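PDB 6KBY: beta-lactamase from Klebsiella pneumoniae, which probably hydrolyses the ring of beta-lactam antibiotics to give substituted beta-amino acids, as a class C serine beta-lactamase. Local coordinates for residues Asp17-Leu22 and Tyr46-Gly51; Lys74-Thr79 and Thr183-Leu188; Ser106-Val111 and Ser121-Phe126. All blocks are in the same frame, centred on the assembly; numbering follows the deposited sequence.

Contact 1. Residues Asp17-Leu22 and Tyr46-Gly51; sequences DTVDDL and YIYNYG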
loop_
_atom_site.group_PDB
_atom_site.type_symbol
_atom_site.label_atom_id
_atom_site.label_comp_id
_atom_site.label_asym_id
_atom_site.label_seq_id
_atom_site.Cartn_x
_atom_site.Cartn_y
_atom_site.Cartn_z
ATOM N N ASP A 17 0.876 -21.651 -15.161
ATOM C CA ASP A 17 -0.339 -21.877 -15.939
ATOM C C ASP A 17 -1.524 -21.151 -15.319
ATOM O O ASP A 17 -2.315 -20.510 -16.023
ATOM C CB ASP A 17 -0.641 -23.374 -16.029
ATOM C CG ASP A 17 0.353 -24.131 -16.890
ATOM O OD1 ASP A 17 1.098 -23.501 -17.667
ATOM O OD2 ASP A 17 0.372 -25.379 -16.789
ATOM N N THR A 18 -1.679 -21.267 -14.002
ATOM C CA THR A 18 -2.779 -20.583 -13.328
ATOM C C THR A 18 -2.707 -19.082 -13.549
ATOM O O THR A 18 -3.716 -18.434 -13.855
ATOM C CB THR A 18 -2.746 -20.894 -11.833
ATOM O OG1 THR A 18 -2.937 -22.298 -11.648
ATOM C CG2 THR A 18 -3.841 -20.129 -11.098
ATOM N N VAL A 19 -1.517 -18.509 -13.385
ATOM C CA VAL A 19 -1.364 -17.061 -13.506
ATOM C C VAL A 19 -1.564 -16.616 -14.953
ATOM O O VAL A 19 -2.349 -15.703 -15.230
ATOM C CB VAL A 19 -0.011 -16.605 -12.928
ATOM C CG1 VAL A 19 0.169 -15.099 -13.102
ATOM C CG2 VAL A 19 0.102 -16.986 -11.456
ATOM N N ASP A 20 -0.875 -17.271 -15.898
ATOM C CA ASP A 20 -1.028 -16.939 -17.316
ATOM C C ASP A 20 -2.492 -16.966 -17.734
ATOM O O ASP A 20 -2.967 -16.078 -18.451
ATOM C CB ASP A 20 -0.281 -17.960 -18.183
ATOM C CG ASP A 20 1.225 -17.790 -18.186
ATOM O OD1 ASP A 20 1.759 -16.814 -17.626
ATOM O OD2 ASP A 20 1.885 -18.661 -18.803
ATOM N N ASP A 21 -3.217 -18.008 -17.316
ATOM C CA ASP A 21 -4.594 -18.201 -17.756
ATOM C C ASP A 21 -5.530 -17.121 -17.246
ATOM O O ASP A 21 -6.587 -16.906 -17.848
ATOM C CB ASP A 21 -5.112 -19.574 -17.331
ATOM C CG ASP A 21 -4.514 -20.710 -18.147
ATOM O OD1 ASP A 21 -3.752 -20.439 -19.101
ATOM O OD2 ASP A 21 -4.806 -21.881 -17.823
ATOM N N LEU A 22 -5.186 -16.462 -16.136
ATOM C CA LEU A 22 -5.976 -15.342 -15.638
ATOM C C LEU A 22 -5.474 -14.000 -16.159
ATOM O O LEU A 22 -6.281 -13.118 -16.470
ATOM C CB LEU A 22 -5.968 -15.329 -14.108
ATOM C CG LEU A 22 -6.706 -16.509 -13.483
ATOM C CD1 LEU A 22 -6.337 -16.674 -12.017
ATOM C CD2 LEU A 22 -8.205 -16.332 -13.627
ATOM N N TYR A 46 8.196 -16.520 -7.484
ATOM C CA TYR A 46 7.939 -16.648 -8.908
ATOM C C TYR A 46 7.545 -15.284 -9.442
ATOM O O TYR A 46 6.681 -14.619 -8.862
ATOM C CB TYR A 46 6.796 -17.633 -9.129
ATOM C CG TYR A 46 7.008 -18.953 -8.431
ATOM C CD1 TYR A 46 7.871 -19.902 -8.959
ATOM C CD2 TYR A 46 6.350 -19.259 -7.249
ATOM C CE1 TYR A 46 8.075 -21.119 -8.328
ATOM C CE2 TYR A 46 6.549 -20.481 -6.608
ATOM C CZ TYR A 46 7.416 -21.404 -7.158
ATOM O OH TYR A 46 7.635 -22.626 -6.559
ATOM N N ILE A 47 8.179 -14.860 -10.529
ATOM C CA ILE A 47 7.919 -13.559 -11.137
ATOM C C ILE A 47 7.508 -13.800 -12.578
ATOM O O ILE A 47 8.251 -14.442 -13.330
ATOM C CB ILE A 47 9.173 -12.665 -11.118
ATOM C CG1 ILE A 47 9.841 -12.639 -9.739
ATOM C CG2 ILE A 47 8.828 -11.267 -11.639
ATOM C CD1 ILE A 47 9.118 -11.829 -8.717
ATOM N N TYR A 48 6.358 -13.263 -12.973
ATOM C CA TYR A 48 5.837 -13.420 -14.327
ATOM C C TYR A 48 5.618 -12.040 -14.929
ATOM O O TYR A 48 4.912 -11.209 -14.347
ATOM C CB TYR A 48 4.534 -14.223 -14.307
ATOM C CG TYR A 48 4.721 -15.574 -13.650
ATOM C CD1 TYR A 48 5.466 -16.563 -14.275
ATOM C CD2 TYR A 48 4.185 -15.855 -12.399
ATOM C CE1 TYR A 48 5.664 -17.798 -13.682
ATOM C CE2 TYR A 48 4.377 -17.098 -11.796
ATOM C CZ TYR A 48 5.117 -18.056 -12.448
ATOM O OH TYR A 48 5.315 -19.290 -11.865
ATOM N N ASN A 49 6.228 -11.792 -16.085
ATOM C CA ASN A 49 6.152 -10.505 -16.760
ATOM C C ASN A 49 5.383 -10.647 -18.063
ATOM O O ASN A 49 5.532 -11.647 -18.778
ATOM C CB ASN A 49 7.551 -9.973 -17.040
ATOM C CG ASN A 49 8.341 -9.765 -15.772
ATOM O OD1 ASN A 49 7.808 -9.279 -14.771
ATOM N ND2 ASN A 49 9.608 -10.158 -15.792
ATOM N N TYR A 50 4.575 -9.636 -18.373
ATOM C CA TYR A 50 3.683 -9.691 -19.524
ATOM C C TYR A 50 3.696 -8.357 -20.249
ATOM O O TYR A 50 3.563 -7.306 -19.619
ATOM C CB TYR A 50 2.243 -9.949 -19.076
ATOM C CG TYR A 50 2.056 -11.216 -18.281
ATOM C CD1 TYR A 50 2.235 -11.227 -16.902
ATOM C CD2 TYR A 50 1.688 -12.399 -18.908
ATOM C CE1 TYR A 50 2.057 -12.384 -16.167
ATOM C CE2 TYR A 50 1.511 -13.563 -18.182
ATOM C CZ TYR A 50 1.705 -13.550 -16.814
ATOM O OH TYR A 50 1.532 -14.698 -16.070
ATOM N N GLY A 51 3.807 -8.399 -21.576
ATOM C CA GLY A 51 3.493 -7.213 -22.348
ATOM C C GLY A 51 4.533 -6.110 -22.244
ATOM O O GLY A 51 5.736 -6.354 -22.129
#
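The rings of Tyr48 and Tyr50 both reach from the sheet toward the helix, and Val19 meets each of them obliquely, while Asp20 OD1 lies at the edge of the Tyr50 ring, near its plane. This is helix-on-sheet packing: helix 11-30 runs beside strand 44-50, an outermost strand of the antiparallel sheet, with local axes 10.2 Å apart and inclined by 27°. In a strand, residues two apart face the same side, so Tyr48 and Tyr50 both come under the helix. Val19, compact and branched, can touch both tyrosines through a single methyl. With CG1 anti to the backbone N (chi1 178°), that methyl lies 4.1 Å from Tyr48 CD2 and 3.3 Å from Tyr50 OH. Its neighbours Val37 and Ile362 carry the apolar layer on to the next strand and to helix 352-364. The phenols need polar partners in this setting: Tyr48 OH hydrogen-bonds Glu12, about two turns before Val19 on the same helix, and Tyr50 OH binds Asp20, whose second oxygen, OD2, forms a salt bridge with Lys16. Carboxylate and ring planes stand 86° apart. Tyr50 OH gives its hydrogen to Asp20 OD1 over 2.6 Å, at the anti lone pair of that oxygen.

Contact 2. Residues Lys74-Thr79 and Thr183-Leu188; sequences KTFAAT and TLLPQL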
loop_
_atom_site.group_PDB
_atom_site.type_symbol
_atom_site.label_atom_id
_atom_site.label_comp_id
_atom_site.label_asym_id
_atom_site.label_seq_id
_atom_site.Cartn_x
_atom_site.Cartn_y
_atom_site.Cartn_z
ATOM N N LYS A 74 0.983 4.039 1.000
ATOM C CA LYS A 74 0.506 4.324 2.349
ATOM C C LYS A 74 1.049 3.319 3.352
ATOM O O LYS A 74 1.253 3.658 4.527
ATOM C CB LYS A 74 -1.021 4.320 2.389
ATOM C CG LYS A 74 -1.673 5.363 1.492
ATOM C CD LYS A 74 -3.156 5.519 1.806
ATOM C CE LYS A 74 -3.737 6.779 1.183
ATOM N NZ LYS A 74 -3.530 6.803 -0.291
ATOM N N THR A 75 1.273 2.071 2.921
ATOM C CA THR A 75 1.794 1.077 3.852
ATOM C C THR A 75 3.237 1.373 4.236
ATOM O O THR A 75 3.678 0.962 5.312
ATOM C CB THR A 75 1.669 -0.354 3.303
ATOM O OG1 THR A 75 2.562 -0.550 2.193
ATOM C CG2 THR A 75 0.245 -0.680 2.890
ATOM N N PHE A 76 3.985 2.065 3.370
ATOM C CA PHE A 76 5.339 2.478 3.728
ATOM C C PHE A 76 5.318 3.605 4.752
ATOM O O PHE A 76 6.147 3.629 5.666
ATOM C CB PHE A 76 6.128 2.859 2.473
ATOM C CG PHE A 76 6.368 1.693 1.557
ATOM C CD1 PHE A 76 5.413 1.325 0.623
ATOM C CD2 PHE A 76 7.506 0.912 1.678
ATOM C CE1 PHE A 76 5.606 0.225 -0.197
ATOM C CE2 PHE A 76 7.705 -0.192 0.857
ATOM C CZ PHE A 76 6.753 -0.531 -0.080
ATOM N N ALA A 77 4.377 4.542 4.620
ATOM C CA ALA A 77 4.207 5.562 5.648
ATOM C C ALA A 77 3.876 4.921 6.991
ATOM O O ALA A 77 4.409 5.326 8.032
ATOM C CB ALA A 77 3.119 6.556 5.233
ATOM N N ALA A 78 3.011 3.903 6.984
ATOM C CA ALA A 78 2.685 3.194 8.217
ATOM C C ALA A 78 3.889 2.440 8.760
ATOM O O ALA A 78 4.120 2.433 9.977
ATOM C CB ALA A 78 1.515 2.238 7.995
ATOM N N THR A 79 4.641 1.760 7.889
ATOM C CA THR A 79 5.829 1.060 8.364
ATOM C C THR A 79 6.811 2.034 9.003
ATOM O O THR A 79 7.410 1.730 10.038
ATOM C CB THR A 79 6.474 0.266 7.225
ATOM O OG1 THR A 79 5.535 -0.686 6.709
ATOM C CG2 THR A 79 7.700 -0.495 7.720
ATOM N N THR A 183 16.657 5.370 4.923
ATOM C CA THR A 183 16.512 4.449 6.048
ATOM C C THR A 183 15.637 3.244 5.722
ATOM O O THR A 183 16.116 2.108 5.767
ATOM C CB THR A 183 16.014 5.167 7.312
ATOM O OG1 THR A 183 17.009 6.105 7.738
ATOM C CG2 THR A 183 15.769 4.161 8.434
ATOM N N LEU A 184 14.365 3.453 5.377
ATOM C CA LEU A 184 13.415 2.344 5.364
ATOM C C LEU A 184 13.671 1.383 4.209
ATOM O O LEU A 184 13.880 0.182 4.423
ATOM C CB LEU A 184 11.979 2.861 5.335
ATOM C CG LEU A 184 10.948 1.729 5.340
ATOM C CD1 LEU A 184 11.044 0.887 6.599
ATOM C CD2 LEU A 184 9.534 2.249 5.146
ATOM N N LEU A 185 13.631 1.881 2.973
ATOM C CA LEU A 185 13.840 0.987 1.838
ATOM C C LEU A 185 15.204 0.309 1.874
ATOM O O LEU A 185 15.262 -0.906 1.617
ATOM C CB LEU A 185 13.563 1.708 0.510
ATOM C CG LEU A 185 12.139 2.250 0.343
ATOM C CD1 LEU A 185 12.040 3.121 -0.893
ATOM C CD2 LEU A 185 11.122 1.114 0.290
ATOM N N PRO A 186 16.311 0.995 2.189
ATOM C CA PRO A 186 17.586 0.271 2.303
ATOM C C PRO A 186 17.574 -0.824 3.356
ATOM O O PRO A 186 18.087 -1.918 3.098
ATOM C CB PRO A 186 18.594 1.385 2.618
ATOM C CG PRO A 186 18.000 2.597 1.984
ATOM C CD PRO A 186 16.517 2.456 2.210
ATOM N N GLN A 187 16.998 -0.566 4.533
ATOM C CA GLN A 187 16.959 -1.587 5.580
ATOM C C GLN A 187 16.099 -2.781 5.178
ATOM O O GLN A 187 16.339 -3.904 5.644
ATOM C CB GLN A 187 16.458 -0.997 6.901
ATOM C CG GLN A 187 17.468 -0.144 7.660
ATOM C CD GLN A 187 17.061 0.072 9.110
ATOM O OE1 GLN A 187 16.491 -0.817 9.748
ATOM N NE2 GLN A 187 17.352 1.254 9.639
ATOM N N LEU A 188 15.095 -2.563 4.329
ATOM C CA LEU A 188 14.285 -3.653 3.804
ATOM C C LEU A 188 14.932 -4.350 2.616
ATOM O O LEU A 188 14.365 -5.319 2.101
ATOM C CB LEU A 188 12.902 -3.135 3.406
ATOM C CG LEU A 188 12.054 -2.572 4.548
ATOM C CD1 LEU A 188 10.818 -1.887 3.998
ATOM C CD2 LEU A 188 11.666 -3.674 5.518
#
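Leu184 and Phe76 bury the largest areas here, with Thr79 third, and they join helix 72-86 to helix 176-187. The short axes cross at 97° and come no closer than 11.1 Å, so the two helices touch through side chains at a small crossing point. Leu184 reaches out to meet the side chains of the other helix. Its CG is anti to the backbone N (chi1 -179°), which carries both methyls to the other helix, where they divide the work. CD1 sits 3.8 Å from Thr79 CG2. CD2 lies at the edge of the Phe76 ring, near its plane, and also 3.7 Å from the carbonyl oxygen Phe76 O. The Phe76 ring is met a second time by Leu185, whose CD2 comes within 3.7 Å of Phe76 CE2, the two side chains crossing at about a right angle. The ring also stacks with Tyr240. Thr79 has two faces suited to its position. Its methyl packs on Leu184, while OG1 turns back to its own helix and donates to Thr75 O over 2.8 Å. Thr79 N binds the same oxygen from the other face of the carbonyl plane, so Thr75 O has two donors; the OG1 bond helps hold the side chain's rotation and keeps CG2 toward Leu184. Lys74 hydrogen-bonds Ser71, the residue joined covalently to AMP, in an arrangement that fits the SxxK pattern of serine beta-lactamases. Across the interface itself the chemistry is apolar, consistent with van der Waals fit and burial from water holding this crossing together, with the threonine hydroxyl satisfied inside its own helix.

Contact 3. Residues Ser106-Val111 and Ser121-Phe126; sequences SSFDHV and SGLQLF. With AMP (adenosine monophosphate), chain B.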
loop_
_atom_site.group_PDB
_atom_site.type_symbol
_atom_site.label_atom_id
_atom_site.label_comp_id
_atom_site.label_asym_id
_atom_site.label_seq_id
_atom_site.Cartn_x
_atom_site.Cartn_y
_atom_site.Cartn_z
ATOM N N SER A 106 -5.994 23.715 17.573
ATOM C CA SER A 106 -6.872 23.401 16.458
ATOM C C SER A 106 -7.624 22.102 16.736
ATOM O O SER A 106 -7.509 21.502 17.804
ATOM C CB SER A 106 -6.060 23.275 15.166
ATOM O OG SER A 106 -5.384 22.025 15.118
ATOM N N SER A 107 -8.388 21.650 15.740
ATOM C CA SER A 107 -9.065 20.362 15.859
ATOM C C SER A 107 -8.085 19.217 16.041
ATOM O O SER A 107 -8.472 18.153 16.537
ATOM C CB SER A 107 -9.930 20.101 14.630
ATOM O OG SER A 107 -10.974 21.050 14.550
ATOM N N PHE A 108 -6.823 19.413 15.672
ATOM C CA PHE A 108 -5.836 18.356 15.835
ATOM C C PHE A 108 -5.407 18.145 17.281
ATOM O O PHE A 108 -4.642 17.204 17.546
ATOM C CB PHE A 108 -4.668 18.576 14.873
ATOM C CG PHE A 108 -5.048 18.320 13.453
ATOM C CD1 PHE A 108 -5.113 17.020 12.984
ATOM C CD2 PHE A 108 -5.424 19.354 12.609
ATOM C CE1 PHE A 108 -5.498 16.752 11.689
ATOM C CE2 PHE A 108 -5.807 19.097 11.305
ATOM C CZ PHE A 108 -5.848 17.791 10.847
ATOM N N ASP A 109 -5.903 18.961 18.219
ATOM C CA ASP A 109 -5.789 18.614 19.629
ATOM C C ASP A 109 -6.567 17.350 19.960
ATOM O O ASP A 109 -6.320 16.742 21.006
ATOM C CB ASP A 109 -6.356 19.729 20.513
ATOM C CG ASP A 109 -5.486 20.978 20.555
ATOM O OD1 ASP A 109 -4.341 20.973 20.074
ATOM O OD2 ASP A 109 -5.963 21.993 21.108
ATOM N N HIS A 110 -7.526 16.964 19.119
ATOM C CA HIS A 110 -8.430 15.858 19.410
ATOM C C HIS A 110 -8.361 14.755 18.364
ATOM O O HIS A 110 -9.248 13.895 18.328
ATOM C CB HIS A 110 -9.863 16.369 19.554
ATOM C CG HIS A 110 -10.012 17.449 20.580
ATOM N ND1 HIS A 110 -9.699 17.255 21.908
ATOM C CD2 HIS A 110 -10.425 18.734 20.475
ATOM C CE1 HIS A 110 -9.927 18.371 22.581
ATOM N NE2 HIS A 110 -10.360 19.285 21.734
ATOM N N VAL A 111 -7.349 14.787 17.503
ATOM C CA VAL A 111 -7.081 13.744 16.520
ATOM C C VAL A 111 -5.783 13.070 16.933
ATOM O O VAL A 111 -4.759 13.745 17.075
ATOM C CB VAL A 111 -6.921 14.350 15.115
ATOM C CG1 VAL A 111 -6.494 13.289 14.114
ATOM C CG2 VAL A 111 -8.197 15.043 14.666
ATOM N N SER A 121 -9.485 10.014 11.258
ATOM C CA SER A 121 -9.498 11.420 11.652
ATOM C C SER A 121 -10.729 12.150 11.138
ATOM O O SER A 121 -11.196 13.095 11.783
ATOM C CB SER A 121 -8.239 12.160 11.191
ATOM O OG SER A 121 -8.236 12.385 9.785
ATOM N N GLY A 122 -11.251 11.753 9.980
ATOM C CA GLY A 122 -12.284 12.507 9.301
ATOM C C GLY A 122 -11.786 13.443 8.219
ATOM O O GLY A 122 -12.610 14.085 7.556
ATOM N N LEU A 123 -10.476 13.584 8.051
ATOM C CA LEU A 123 -9.954 14.319 6.908
ATOM C C LEU A 123 -10.459 13.691 5.616
ATOM O O LEU A 123 -10.591 12.467 5.509
ATOM C CB LEU A 123 -8.426 14.308 6.922
ATOM C CG LEU A 123 -7.778 15.285 7.904
ATOM C CD1 LEU A 123 -6.343 14.872 8.174
ATOM C CD2 LEU A 123 -7.840 16.709 7.360
ATOM N N GLN A 124 -10.725 14.540 4.626
ATOM C CA GLN A 124 -11.289 14.085 3.366
ATOM C C GLN A 124 -10.254 13.299 2.555
ATOM O O GLN A 124 -9.062 13.255 2.867
ATOM C CB GLN A 124 -11.804 15.276 2.561
ATOM C CG GLN A 124 -10.703 16.182 2.058
ATOM C CD GLN A 124 -11.260 17.454 1.466
ATOM O OE1 GLN A 124 -12.195 18.046 2.018
ATOM N NE2 GLN A 124 -10.700 17.890 0.349
ATOM N N LEU A 125 -10.729 12.727 1.452
ATOM C CA LEU A 125 -9.900 11.852 0.633
ATOM C C LEU A 125 -8.725 12.599 0.011
ATOM O O LEU A 125 -7.573 12.158 0.112
ATOM C CB LEU A 125 -10.769 11.200 -0.442
ATOM C CG LEU A 125 -10.057 10.299 -1.448
ATOM C CD1 LEU A 125 -9.234 9.231 -0.751
ATOM C CD2 LEU A 125 -11.077 9.655 -2.374
ATOM N N PHE A 126 -8.994 13.712 -0.667
ATOM C CA PHE A 126 -7.998 14.389 -1.486
ATOM C C PHE A 126 -7.565 15.717 -0.880
ATOM O O PHE A 126 -8.398 16.508 -0.428
ATOM C CB PHE A 126 -8.548 14.663 -2.889
ATOM C CG PHE A 126 -8.815 13.420 -3.686
ATOM C CD1 PHE A 126 -7.785 12.542 -3.988
ATOM C CD2 PHE A 126 -10.092 13.123 -4.130
ATOM C CE1 PHE A 126 -8.027 11.392 -4.720
ATOM C CE2 PHE A 126 -10.339 11.984 -4.869
ATOM C CZ PHE A 126 -9.309 11.112 -5.161
HETATM P P AMP B . -4.726 5.016 -3.570
HETATM O O1P AMP B . -4.057 4.415 -4.767
HETATM O O2P AMP B . -6.009 4.400 -3.079
HETATM O "O5'" AMP B . -4.918 6.578 -3.782
HETATM C "C5'" AMP B . -3.842 7.375 -4.255
HETATM C "C4'" AMP B . -4.070 7.840 -5.670
HETATM O "O4'" AMP B . -5.155 8.807 -5.704
HETATM C "C3'" AMP B . -2.897 8.568 -6.312
HETATM O "O3'" AMP B . -1.926 7.690 -6.849
HETATM C "C2'" AMP B . -3.572 9.457 -7.345
HETATM O "O2'" AMP B . -3.937 8.706 -8.495
HETATM C "C1'" AMP B . -4.846 9.853 -6.602
HETATM N N9 AMP B . -4.658 11.087 -5.816
HETATM C C8 AMP B . -4.640 11.170 -4.467
HETATM N N7 AMP B . -4.449 12.452 -4.058
HETATM C C5 AMP B . -4.338 13.210 -5.168
HETATM C C6 AMP B . -4.125 14.645 -5.453
HETATM N N6 AMP B . -3.985 15.540 -4.447
HETATM N N1 AMP B . -4.068 15.029 -6.751
HETATM C C2 AMP B . -4.202 14.145 -7.760
HETATM N N3 AMP B . -4.399 12.825 -7.571
HETATM C C4 AMP B . -4.476 12.308 -6.321
#
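Two loops flanking helix 113-117 meet here, and the second runs on to the AMP pocket, where Phe126 lines the wall. Leu123 CD1 sits at the edge of the Phe108 ring, in its plane, 4.0 Å from Phe108 CZ, and the two side chains cross at about a right angle. The ring also stacks with Trp144, and Leu163 of helix 158-171 touches both Phe108 and Leu123, so large apolar residues suit this buried spot. Next to it, Val111 CG1 packs 3.6 Å from Ser121 CB. The serine thus offers its methylene to the valine, while its hydroxyl serves the backbone. With OG between the backbone N and the carbonyl carbon (chi1 73°), Ser121 OG accepts from Leu123 N at 3.1 Å, nearly straight at 168°. That is an ST turn, with Gly122 at its bend at positive phi. Ser106 forms a second ST turn, its OG accepting from Phe108 N at 3.0 Å, just where the short 3-10 turn starts. Farther along, Gln124 NE2 donates to Phe126 O over 2.8 Å, the oxygen lying close to the amide plane, a bond that links the Gln124 side chain to the backbone of Phe126. There Phe126 turns an edge to the purine, CD1 lying 3.3 Å from AMP N7. Leu125 CG rests over one face of the phenyl ring. Such a loop, buried against helices at one end and bordering the pocket at the other, belongs to the helical side of the active-site cleft in the serine beta-lactamase fold.

In the fold
From the N terminus, helix 11-30 leads into the sheet's first two strands, and contact 1 closes a short loop of 23 residues that lays this helix over the edge strand 44-50. The chain then enters the helical part, where contact 2 opens on helix 72-86 and closes some hundred residues later on helix 176-187. Contact 3 is nested inside that loop, joining the segments before and after helix 113-117. Contact 1 is complete before either of the others begins, and it lies on the opposite side of the chain's centre from contact 3, about 42 Å between centres. Contacts 2 and 3 each include a residue of the AMP pocket, Lys74 and Phe126.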